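Local coordinates for protein glycosyl hydrolase family 88 (Pedobacter heparinus, PDB 3WIW) that hydrolyses unsaturated glucuronyl saccharides, with specificity for heparin-derived substrates, using an alpha6/alpha6-barrel fold, at residues A[250-253]-A[254-258]; A[199-202]-A[203-207]; A[329-332]-A[333-337]. One frame throughout, in Å; residues are numbered along the deposited sequence.

Contact 1. Residues A[250-253]-A[254-258]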
ATOM      1  N   TRP A 250      -2.448  -6.635  -1.094  1.00  7.88           N
ATOM      2  CA  TRP A 250      -1.383  -6.190  -2.012  1.00  8.15           C
ATOM      3  C   TRP A 250      -1.558  -6.846  -3.380  1.00  8.55           C
ATOM      4  O   TRP A 250      -1.302  -6.220  -4.403  1.00  9.88           O
ATOM      5  CB  TRP A 250      -0.023  -6.594  -1.491  1.00  8.45           C
ATOM      6  CG  TRP A 250       0.512  -5.977  -0.230  1.00  7.76           C
ATOM      7  CD1 TRP A 250       1.320  -6.638   0.672  1.00  8.34           C
ATOM      8  CD2 TRP A 250       0.443  -4.605   0.230  1.00  8.57           C
ATOM      9  NE1 TRP A 250       1.701  -5.792   1.677  1.00  8.50           N
ATOM     10  CE2 TRP A 250       1.202  -4.533   1.423  1.00  8.31           C
ATOM     11  CE3 TRP A 250      -0.211  -3.441  -0.224  1.00  9.41           C
ATOM     12  CZ2 TRP A 250       1.379  -3.335   2.150  1.00  8.49           C
ATOM     13  CZ3 TRP A 250      -0.047  -2.241   0.512  1.00  9.82           C
ATOM     14  CH2 TRP A 250       0.740  -2.211   1.693  1.00  9.10           C
ATOM     15  N   GLY A 251      -1.977  -8.118  -3.423  1.00  8.38           N
ATOM     16  CA  GLY A 251      -2.243  -8.795  -4.685  1.00  8.77           C
ATOM     17  C   GLY A 251      -3.370  -8.132  -5.459  1.00  8.13           C
ATOM     18  O   GLY A 251      -3.214  -7.828  -6.649  1.00  9.57           O
ATOM     19  N   LEU A 252      -4.503  -7.910  -4.794  1.00  8.65           N
ATOM     20  CA  LEU A 252      -5.633  -7.255  -5.447  1.00  9.05           C
ATOM     21  C   LEU A 252      -5.209  -5.897  -6.026  1.00  9.19           C
ATOM     22  O   LEU A 252      -5.472  -5.579  -7.195  1.00 10.06           O
ATOM     23  CB  LEU A 252      -6.772  -7.058  -4.450  1.00  8.77           C
ATOM     24  CG  LEU A 252      -7.978  -6.305  -4.999  1.00  9.45           C
ATOM     25  CD1 LEU A 252      -8.633  -7.039  -6.182  1.00 10.88           C
ATOM     26  CD2 LEU A 252      -8.994  -6.041  -3.876  1.00 11.69           C
ATOM     27  N   TYR A 253      -4.582  -5.087  -5.182  1.00  7.75           N
ATOM     28  CA  TYR A 253      -4.149  -3.766  -5.592  1.00  8.11           C
ATOM     29  C   TYR A 253      -3.119  -3.868  -6.728  1.00  8.33           C
ATOM     30  O   TYR A 253      -3.193  -3.116  -7.701  1.00  9.32           O
ATOM     31  CB  TYR A 253      -3.567  -3.056  -4.390  1.00  8.92           C
ATOM     32  CG  TYR A 253      -3.352  -1.569  -4.510  1.00  8.45           C
ATOM     33  CD1 TYR A 253      -2.387  -1.045  -5.378  1.00  8.28           C
ATOM     34  CD2 TYR A 253      -4.078  -0.677  -3.719  1.00  8.83           C
ATOM     35  CE1 TYR A 253      -2.135   0.321  -5.441  1.00  9.15           C
ATOM     36  CE2 TYR A 253      -3.844   0.692  -3.783  1.00  9.52           C
ATOM     37  CZ  TYR A 253      -2.860   1.182  -4.637  1.00  8.67           C
ATOM     38  OH  TYR A 253      -2.593   2.531  -4.673  1.00 10.60           O
ATOM     39  N   GLY A 254      -2.152  -4.777  -6.579  1.00  9.04           N
ATOM     40  CA  GLY A 254      -1.070  -4.943  -7.541  1.00  9.20           C
ATOM     41  C   GLY A 254      -1.619  -5.177  -8.947  1.00  8.98           C
ATOM     42  O   GLY A 254      -1.084  -4.616  -9.917  1.00  9.94           O
ATOM     43  N   TYR A 255      -2.669  -5.992  -9.076  1.00  9.02           N
ATOM     44  CA  TYR A 255      -3.212  -6.317 -10.409  1.00  9.61           C
ATOM     45  C   TYR A 255      -4.157  -5.243 -10.921  1.00 10.03           C
ATOM     46  O   TYR A 255      -4.191  -5.000 -12.124  1.00 11.25           O
ATOM     47  CB  TYR A 255      -3.787  -7.758 -10.482  1.00 10.04           C
ATOM     48  CG  TYR A 255      -2.611  -8.690 -10.436  1.00 10.21           C
ATOM     49  CD1 TYR A 255      -1.815  -8.849 -11.566  1.00 10.67           C
ATOM     50  CD2 TYR A 255      -2.195  -9.281  -9.245  1.00 10.45           C
ATOM     51  CE1 TYR A 255      -0.676  -9.626 -11.543  1.00 11.27           C
ATOM     52  CE2 TYR A 255      -1.049 -10.052  -9.204  1.00  9.70           C
ATOM     53  CZ  TYR A 255      -0.284 -10.206 -10.355  1.00  9.87           C
ATOM     54  OH  TYR A 255       0.860 -10.955 -10.286  1.00 11.35           O
ATOM     55  N   THR A 256      -4.883  -4.579 -10.018  1.00  9.60           N
ATOM     56  CA  THR A 256      -5.708  -3.442 -10.400  1.00  9.95           C
ATOM     57  C   THR A 256      -4.820  -2.321 -10.964  1.00 10.15           C
ATOM     58  O   THR A 256      -5.081  -1.782 -12.048  1.00 10.46           O
ATOM     59  CB  THR A 256      -6.543  -2.974  -9.199  1.00 10.39           C
ATOM     60  OG1 THR A 256      -7.388  -4.056  -8.775  1.00 11.32           O
ATOM     61  CG2 THR A 256      -7.380  -1.787  -9.590  1.00 11.40           C
ATOM     62  N   MET A 257      -3.748  -2.007 -10.239  1.00  9.81           N
ATOM     63  CA  MET A 257      -2.795  -0.982 -10.655  1.00  9.93           C
ATOM     64  C   MET A 257      -2.028  -1.423 -11.910  1.00 10.59           C
ATOM     65  O   MET A 257      -1.795  -0.609 -12.819  1.00 10.84           O
ATOM     66  CB  MET A 257      -1.877  -0.634  -9.475  1.00 10.09           C
ATOM     67  CG  MET A 257      -0.679   0.243  -9.804  1.00 10.53           C
ATOM     68  SD  MET A 257       0.761  -0.661 -10.462  1.00 11.16           S
ATOM     69  CE  MET A 257       1.152  -1.687  -9.041  1.00 14.45           C
ATOM     70  N   SER A 258      -1.630  -2.697 -12.006  1.00 10.81           N
ATOM     71  CA  SER A 258      -0.916  -3.150 -13.211  1.00 10.92           C
ATOM     72  C   SER A 258      -1.818  -3.050 -14.426  1.00 10.95           C
ATOM     73  O   SER A 258      -1.339  -2.713 -15.503  1.00 12.32           O
ATOM     74  CB  SER A 258      -0.430  -4.585 -13.056  1.00 10.53           C
ATOM     75  OG  SER A 258       0.674  -4.656 -12.159  1.00 11.39           O
TER

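Contact 2. Residues A[199-202]-A[203-207]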
ATOM      1  N   LYS A 199       6.289  -5.174 -15.795  1.00 11.34           N
ATOM      2  CA  LYS A 199       5.215  -5.993 -16.332  1.00 11.96           C
ATOM      3  C   LYS A 199       5.584  -7.475 -16.231  1.00 11.88           C
ATOM      4  O   LYS A 199       4.769  -8.306 -15.828  1.00 12.74           O
ATOM      5  CB  LYS A 199       4.911  -5.616 -17.782  1.00 13.56           C
ATOM      6  CG  LYS A 199       3.723  -6.409 -18.304  1.00 17.27           C
ATOM      7  CD  LYS A 199       3.282  -5.993 -19.700  1.00 19.50           C
ATOM      8  CE  LYS A 199       1.971  -6.713 -20.019  1.00 23.34           C
ATOM      9  NZ  LYS A 199       1.501  -6.388 -21.385  1.00 25.39           N
ATOM     10  N   THR A 200       6.830  -7.805 -16.541  1.00 11.73           N
ATOM     11  CA  THR A 200       7.304  -9.193 -16.401  1.00 11.86           C
ATOM     12  C   THR A 200       7.182  -9.693 -14.954  1.00 10.84           C
ATOM     13  O   THR A 200       6.721 -10.811 -14.713  1.00 11.76           O
ATOM     14  CB  THR A 200       8.744  -9.341 -16.893  1.00 12.45           C
ATOM     15  OG1 THR A 200       8.782  -9.012 -18.283  1.00 14.05           O
ATOM     16  CG2 THR A 200       9.237 -10.785 -16.709  1.00 12.97           C
ATOM     17  N   HIS A 201       7.568  -8.863 -13.991  1.00 10.64           N
ATOM     18  CA  HIS A 201       7.414  -9.230 -12.585  1.00  9.78           C
ATOM     19  C   HIS A 201       5.953  -9.584 -12.270  1.00 10.21           C
ATOM     20  O   HIS A 201       5.670 -10.589 -11.602  1.00 10.46           O
ATOM     21  CB  HIS A 201       7.906  -8.090 -11.685  1.00  9.71           C
ATOM     22  CG  HIS A 201       7.850  -8.413 -10.230  1.00  9.82           C
ATOM     23  ND1 HIS A 201       8.995  -8.574  -9.467  1.00 11.07           N
ATOM     24  CD2 HIS A 201       6.805  -8.641  -9.395  1.00 10.35           C
ATOM     25  CE1 HIS A 201       8.654  -8.878  -8.234  1.00 11.00           C
ATOM     26  NE2 HIS A 201       7.328  -8.915  -8.156  1.00 10.84           N
ATOM     27  N   ALA A 202       5.020  -8.760 -12.740  1.00  9.99           N
ATOM     28  CA  ALA A 202       3.601  -9.005 -12.503  1.00 10.43           C
ATOM     29  C   ALA A 202       3.157 -10.327 -13.140  1.00 10.15           C
ATOM     30  O   ALA A 202       2.349 -11.061 -12.540  1.00 11.12           O
ATOM     31  CB  ALA A 202       2.758  -7.836 -13.021  1.00 11.30           C
ATOM     32  N   VAL A 203       3.631 -10.623 -14.340  1.00 11.24           N
ATOM     33  CA  VAL A 203       3.280 -11.885 -14.999  1.00 12.04           C
ATOM     34  C   VAL A 203       3.853 -13.095 -14.249  1.00 11.93           C
ATOM     35  O   VAL A 203       3.131 -14.062 -13.959  1.00 12.48           O
ATOM     36  CB  VAL A 203       3.713 -11.881 -16.486  1.00 13.30           C
ATOM     37  CG1 VAL A 203       3.482 -13.249 -17.104  1.00 14.25           C
ATOM     38  CG2 VAL A 203       2.928 -10.814 -17.259  1.00 14.95           C
ATOM     39  N   THR A 204       5.134 -13.032 -13.886  1.00 11.85           N
ATOM     40  CA  THR A 204       5.771 -14.116 -13.145  1.00 11.12           C
ATOM     41  C   THR A 204       5.030 -14.360 -11.807  1.00 11.35           C
ATOM     42  O   THR A 204       4.754 -15.499 -11.424  1.00 11.60           O
ATOM     43  CB  THR A 204       7.225 -13.727 -12.869  1.00 11.63           C
ATOM     44  OG1 THR A 204       7.885 -13.484 -14.121  1.00 12.78           O
ATOM     45  CG2 THR A 204       7.965 -14.813 -12.082  1.00 13.38           C
ATOM     46  N   THR A 205       4.692 -13.288 -11.104  1.00 11.06           N
ATOM     47  CA  THR A 205       4.027 -13.367  -9.820  1.00 10.90           C
ATOM     48  C   THR A 205       2.623 -13.920  -9.989  1.00 10.85           C
ATOM     49  O   THR A 205       2.124 -14.655  -9.126  1.00 11.50           O
ATOM     50  CB  THR A 205       4.033 -11.976  -9.171  1.00 10.62           C
ATOM     51  OG1 THR A 205       5.401 -11.616  -8.903  1.00 11.30           O
ATOM     52  CG2 THR A 205       3.241 -11.980  -7.868  1.00 10.67           C
ATOM     53  N   MET A 206       1.997 -13.597 -11.112  0.51 11.83           N
ATOM     54  CA  MET A 206       0.640 -14.033 -11.359  0.51 13.13           C
ATOM     55  C   MET A 206       0.585 -15.558 -11.444  0.51 14.18           C
ATOM     56  O   MET A 206      -0.365 -16.194 -10.958  0.51 16.13           O
ATOM     57  CB  MET A 206       0.125 -13.356 -12.630  0.51 14.50           C
ATOM     58  CG  MET A 206      -1.351 -13.473 -12.855  0.51 15.20           C
ATOM     59  SD  MET A 206      -2.017 -12.407 -14.140  0.51 14.34           S
ATOM     60  CE  MET A 206      -3.138 -13.577 -14.835  0.51 16.57           C
ATOM     61  N   LYS A 207       1.616 -16.141 -12.053  1.00 13.49           N
ATOM     62  CA  LYS A 207       1.755 -17.584 -12.117  1.00 14.86           C
ATOM     63  C   LYS A 207       2.114 -18.198 -10.744  1.00 16.06           C
ATOM     64  O   LYS A 207       1.419 -19.078 -10.236  1.00 19.34           O
ATOM     65  CB  LYS A 207       2.813 -17.957 -13.147  1.00 15.44           C
ATOM     66  CG  LYS A 207       3.031 -19.440 -13.258  1.00 16.87           C
ATOM     67  CD  LYS A 207       4.120 -19.762 -14.265  1.00 17.93           C
ATOM     68  CE  LYS A 207       4.323 -21.266 -14.364  1.00 19.32           C
ATOM     69  NZ  LYS A 207       5.482 -21.612 -15.226  1.00 21.25           N
TER
HETATM   70  O   HOH W   1       5.554  -9.921  -6.119  1.00 10.71           O

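Contact 3. Residues A[329-332]-A[333-337]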
ATOM      1  N   TYR A 329     -18.113  -3.861  -6.689  1.00 13.48           N
ATOM      2  CA  TYR A 329     -16.821  -3.449  -6.143  1.00 12.18           C
ATOM      3  C   TYR A 329     -16.919  -2.096  -5.447  1.00 12.14           C
ATOM      4  O   TYR A 329     -16.391  -1.914  -4.341  1.00 12.84           O
ATOM      5  CB  TYR A 329     -15.760  -3.396  -7.245  1.00 12.19           C
ATOM      6  CG  TYR A 329     -15.604  -4.691  -7.992  1.00 12.61           C
ATOM      7  CD1 TYR A 329     -15.434  -5.898  -7.304  1.00 12.76           C
ATOM      8  CD2 TYR A 329     -15.604  -4.715  -9.380  1.00 14.64           C
ATOM      9  CE1 TYR A 329     -15.278  -7.102  -7.994  1.00 14.13           C
ATOM     10  CE2 TYR A 329     -15.450  -5.908 -10.081  1.00 15.96           C
ATOM     11  CZ  TYR A 329     -15.280  -7.101  -9.379  1.00 15.55           C
ATOM     12  OH  TYR A 329     -15.122  -8.285 -10.065  1.00 16.60           O
ATOM     13  N   PHE A 330     -17.593  -1.152  -6.091  1.00 13.44           N
ATOM     14  CA  PHE A 330     -17.778   0.162  -5.492  1.00 13.90           C
ATOM     15  C   PHE A 330     -18.513   0.043  -4.152  1.00 13.37           C
ATOM     16  O   PHE A 330     -18.119   0.663  -3.150  1.00 13.46           O
ATOM     17  CB  PHE A 330     -18.582   1.065  -6.421  1.00 14.51           C
ATOM     18  CG  PHE A 330     -18.837   2.409  -5.838  1.00 15.99           C
ATOM     19  CD1 PHE A 330     -17.891   3.416  -5.951  1.00 17.09           C
ATOM     20  CD2 PHE A 330     -20.003   2.655  -5.128  1.00 17.72           C
ATOM     21  CE1 PHE A 330     -18.117   4.659  -5.394  1.00 18.26           C
ATOM     22  CE2 PHE A 330     -20.231   3.907  -4.563  1.00 18.76           C
ATOM     23  CZ  PHE A 330     -19.289   4.899  -4.706  1.00 19.03           C
ATOM     24  N   LYS A 331     -19.593  -0.735  -4.124  1.00 13.67           N
ATOM     25  CA  LYS A 331     -20.409  -0.867  -2.911  1.00 14.78           C
ATOM     26  C   LYS A 331     -19.603  -1.494  -1.779  1.00 13.67           C
ATOM     27  O   LYS A 331     -19.683  -1.057  -0.631  1.00 12.96           O
ATOM     28  CB  LYS A 331     -21.673  -1.697  -3.199  1.00 17.83           C
ATOM     29  CG  LYS A 331     -22.554  -1.976  -1.997  1.00 21.88           C
ATOM     30  CD  LYS A 331     -23.100  -0.701  -1.384  1.00 26.66           C
ATOM     31  CE  LYS A 331     -24.264  -1.001  -0.423  1.00 30.27           C
ATOM     32  NZ  LYS A 331     -23.956  -2.034   0.618  1.00 32.77           N
ATOM     33  N   PHE A 332     -18.798  -2.497  -2.104  1.00 12.46           N
ATOM     34  CA  PHE A 332     -18.006  -3.179  -1.084  1.00 12.13           C
ATOM     35  C   PHE A 332     -16.982  -2.203  -0.508  1.00 12.10           C
ATOM     36  O   PHE A 332     -16.810  -2.120   0.710  1.00 12.00           O
ATOM     37  CB  PHE A 332     -17.369  -4.429  -1.687  1.00 11.84           C
ATOM     38  CG  PHE A 332     -16.865  -5.419  -0.675  1.00 11.50           C
ATOM     39  CD1 PHE A 332     -15.623  -5.242  -0.063  1.00 12.12           C
ATOM     40  CD2 PHE A 332     -17.612  -6.549  -0.359  1.00 13.61           C
ATOM     41  CE1 PHE A 332     -15.145  -6.173   0.884  1.00 13.42           C
ATOM     42  CE2 PHE A 332     -17.133  -7.484   0.553  1.00 13.01           C
ATOM     43  CZ  PHE A 332     -15.902  -7.296   1.191  1.00 13.53           C
ATOM     44  N   ALA A 333     -16.320  -1.437  -1.378  1.00 11.69           N
ATOM     45  CA  ALA A 333     -15.359  -0.428  -0.925  1.00 11.45           C
ATOM     46  C   ALA A 333     -16.039   0.638  -0.069  1.00 10.91           C
ATOM     47  O   ALA A 333     -15.508   1.045   0.956  1.00 11.50           O
ATOM     48  CB  ALA A 333     -14.658   0.230  -2.106  1.00 11.50           C
ATOM     49  N   GLU A 334     -17.201   1.112  -0.508  1.00 11.29           N
ATOM     50  CA  GLU A 334     -17.954   2.096   0.254  1.00 12.40           C
ATOM     51  C   GLU A 334     -18.269   1.588   1.661  1.00 13.07           C
ATOM     52  O   GLU A 334     -18.142   2.329   2.651  1.00 13.41           O
ATOM     53  CB  GLU A 334     -19.234   2.444  -0.499  1.00 13.61           C
ATOM     54  CG  GLU A 334     -20.100   3.477   0.181  1.00 15.83           C
ATOM     55  CD  GLU A 334     -21.325   3.799  -0.651  1.00 18.30           C
ATOM     56  OE1 GLU A 334     -21.379   4.897  -1.236  1.00 19.42           O
ATOM     57  OE2 GLU A 334     -22.237   2.947  -0.725  1.00 20.90           O
ATOM     58  N   ASP A 335     -18.678   0.320   1.762  1.00 12.35           N
ATOM     59  CA  ASP A 335     -19.005  -0.270   3.064  1.00 13.33           C
ATOM     60  C   ASP A 335     -17.747  -0.325   3.935  1.00 11.87           C
ATOM     61  O   ASP A 335     -17.810  -0.012   5.125  1.00 13.45           O
ATOM     62  CB  ASP A 335     -19.556  -1.682   2.897  1.00 16.51           C
ATOM     63  CG  ASP A 335     -20.958  -1.709   2.312  1.00 21.46           C
ATOM     64  OD1 ASP A 335     -21.680  -0.681   2.385  1.00 23.17           O
ATOM     65  OD2 ASP A 335     -21.348  -2.781   1.785  1.00 23.51           O
ATOM     66  N   ILE A 336     -16.597  -0.707   3.365  1.00 10.44           N
ATOM     67  CA  ILE A 336     -15.367  -0.707   4.139  1.00 10.43           C
ATOM     68  C   ILE A 336     -15.083   0.700   4.635  1.00 10.52           C
ATOM     69  O   ILE A 336     -14.740   0.896   5.809  1.00 11.68           O
ATOM     70  CB  ILE A 336     -14.155  -1.145   3.289  1.00 10.45           C
ATOM     71  CG1 ILE A 336     -14.244  -2.634   2.924  1.00 11.16           C
ATOM     72  CG2 ILE A 336     -12.865  -0.849   4.036  1.00 10.70           C
ATOM     73  CD1 ILE A 336     -13.247  -3.032   1.814  1.00 11.81           C
ATOM     74  N   LEU A 337     -15.188   1.688   3.752  1.00 10.55           N
ATOM     75  CA  LEU A 337     -14.886   3.055   4.153  1.00 11.18           C
ATOM     76  C   LEU A 337     -15.810   3.582   5.246  1.00 12.43           C
ATOM     77  O   LEU A 337     -15.362   4.321   6.134  1.00 12.56           O
ATOM     78  CB  LEU A 337     -14.864   3.999   2.946  1.00 11.48           C
ATOM     79  CG  LEU A 337     -13.739   3.758   1.944  1.00 12.26           C
ATOM     80  CD1 LEU A 337     -13.900   4.761   0.813  1.00 13.93           C
ATOM     81  CD2 LEU A 337     -12.386   3.888   2.630  1.00 13.80           C
TER

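Contact 1. Residues A[250-253]-A[254-258]
Residues 250-258 form one continuous run of alpha-helix, bonded i to i+4 from Trp250 O to Gly254 N through Tyr253 O to Met257 N; the last is the straightest, with an N-H...O angle of 171°. Thr256 adds a side-chain bond to this ladder. Its OG1 donates to Leu252 O at 2.9 Å, while Thr256 N reaches the same oxygen at 3.1 Å. Two donors therefore grip Leu252 O. The hydroxyl comes in 38° out of the carbonyl plane. It can turn back because OG1 lies beside the backbone N and anti to the carbonyl carbon (chi1 -60°). Ser258 OG donates to Gly254 O at 2.8 Å, on the opposite face of the peptide plane from Ser258 N.

This helix, 245-262, belongs to the alpha6/alpha6-barrel. Trp250, at the start of residues 250-258, is a predicted substrate-binding residue, and its NE1 makes a weak hydrogen bond to Asp174, the predicted proton donor. Tyr253, three residues on, packs with Trp250 against Met177 and Val311. Its CD1 lies 4.1 Å from Met257 CB, an apolar contact. The phenol OH is hydrogen-bonded to Glu383 of helix 375-392. Tyr255 places ring atom CD2 3.1 Å from Gly251 O, with that oxygen at the ring edge and near its plane. Its OH bonds to Ala202 O of helix 192-208. Leu252 and Thr256 lie side by side and point the same way, with Leu252 CD1 4.1 Å from Thr256 OG1. Both pack on helices 265-279 and 306-322.

Contact 2. Residues A[199-202]-A[203-207]
Thr205 OG1 donates to His201 O at 2.9 Å, one turn back along helix 192-208. Thr205 N donates to the same oxygen, also at 2.9 Å, from the opposite face of the carbonyl plane. The hydroxyl stands 36° out of that plane. With OG1 anti to the carbonyl carbon (chi1 -65°), Thr205 directs its hydroxyl back along the helix. The imidazole of His201 brings CD2 to 3.3 Å from Thr205 OG1.

A water ties the two side chains together. It lies in the plane of the imidazole, 2.9 Å from His201 NE2, and donates to Thr205 OG1 at 3.3 Å. The other ring nitrogen, ND1, is hydrogen-bonded to the backbone N of Ile159, so both nitrogens of the ring have partners. Thr204 OG1 lies 3.0 Å from Thr200 O, but it is hydrogen-bonded to Gly157 O, so its one proton need not serve Thr200 O. Further out, Lys199 forms a salt bridge with Asp264. His201 and Ala202 pack on helix 175-188, and Thr205 and Met206 touch Tyr255. A threonine hydroxyl doubling the i to i+4 backbone bond is a familiar helical motif, here on a helix of the alpha6/alpha6-barrel.

Contact 3. Residues A[329-332]-A[333-337]
Lys331 NZ is held by both carboxylate oxygens of Asp335, one turn further along the helix. The bond to Asp335 OD2 is 3.0 Å and uses the syn lone pair of that oxygen. The bond to Asp335 OD1 is weak, at 3.2 Å. Together they make an i to i+4 salt bridge on helix 327-340 of the alpha6/alpha6-barrel. The lysine chain starts anti to its own N, then bends at chi2 (62°) and chi4 (52°), which brings NZ to the oxygen edge of the Asp335 carboxylate, close to its plane. Asp335 OD2 also has a long, weak ion pair with Lys288. The bend brings Lys331 CD to 3.8 Å from Glu334 OE2, but that oxygen is not in contact with NZ.

Glu334 extends fully and crosses Phe330 obliquely, with the ring and carboxylate planes 69° apart. Its OE1 lies 3.7 Å from Phe330 CE2 and is hydrogen-bonded to Tyr388 OH of helix 375-392. The Phe330 and Tyr388 rings meet nearly parallel, so Tyr388 engages both side chains. Phe332, on a buried side, packs on Met279 of helix 265-279 and on Leu316 of helix 306-322. The backbone ladder of the helix is regular, with Glu334 N donating to Phe330 O at 2.8 Å. Ile336 CD1 rests against Phe332 CD1, at 3.7 Å.

In the fold
Contact 1 is wholly buried, its centre about 10 Å from the centre of the chain, and includes a predicted substrate-binding residue. Contacts 2 and 3 are partly buried, their centres about 18 and 17 Å from the chain's centre. Contacts 1 and 2 touch through Tyr255 and Ala202, joining helices 245-262 and 192-208. Contact 3 touches neither; its nearest atoms are about 7 Å from contact 1 and about 14 Å from contact 2. Helix 265-279 packs on all three; helix 306-322 packs on contacts 1 and 3. Threonine hydroxyls reinforce the backbone in contacts 1 and 2. Contact 3 carries a salt bridge within its own helix, whereas the lysine of contact 2 pairs with Asp264 outside its helix.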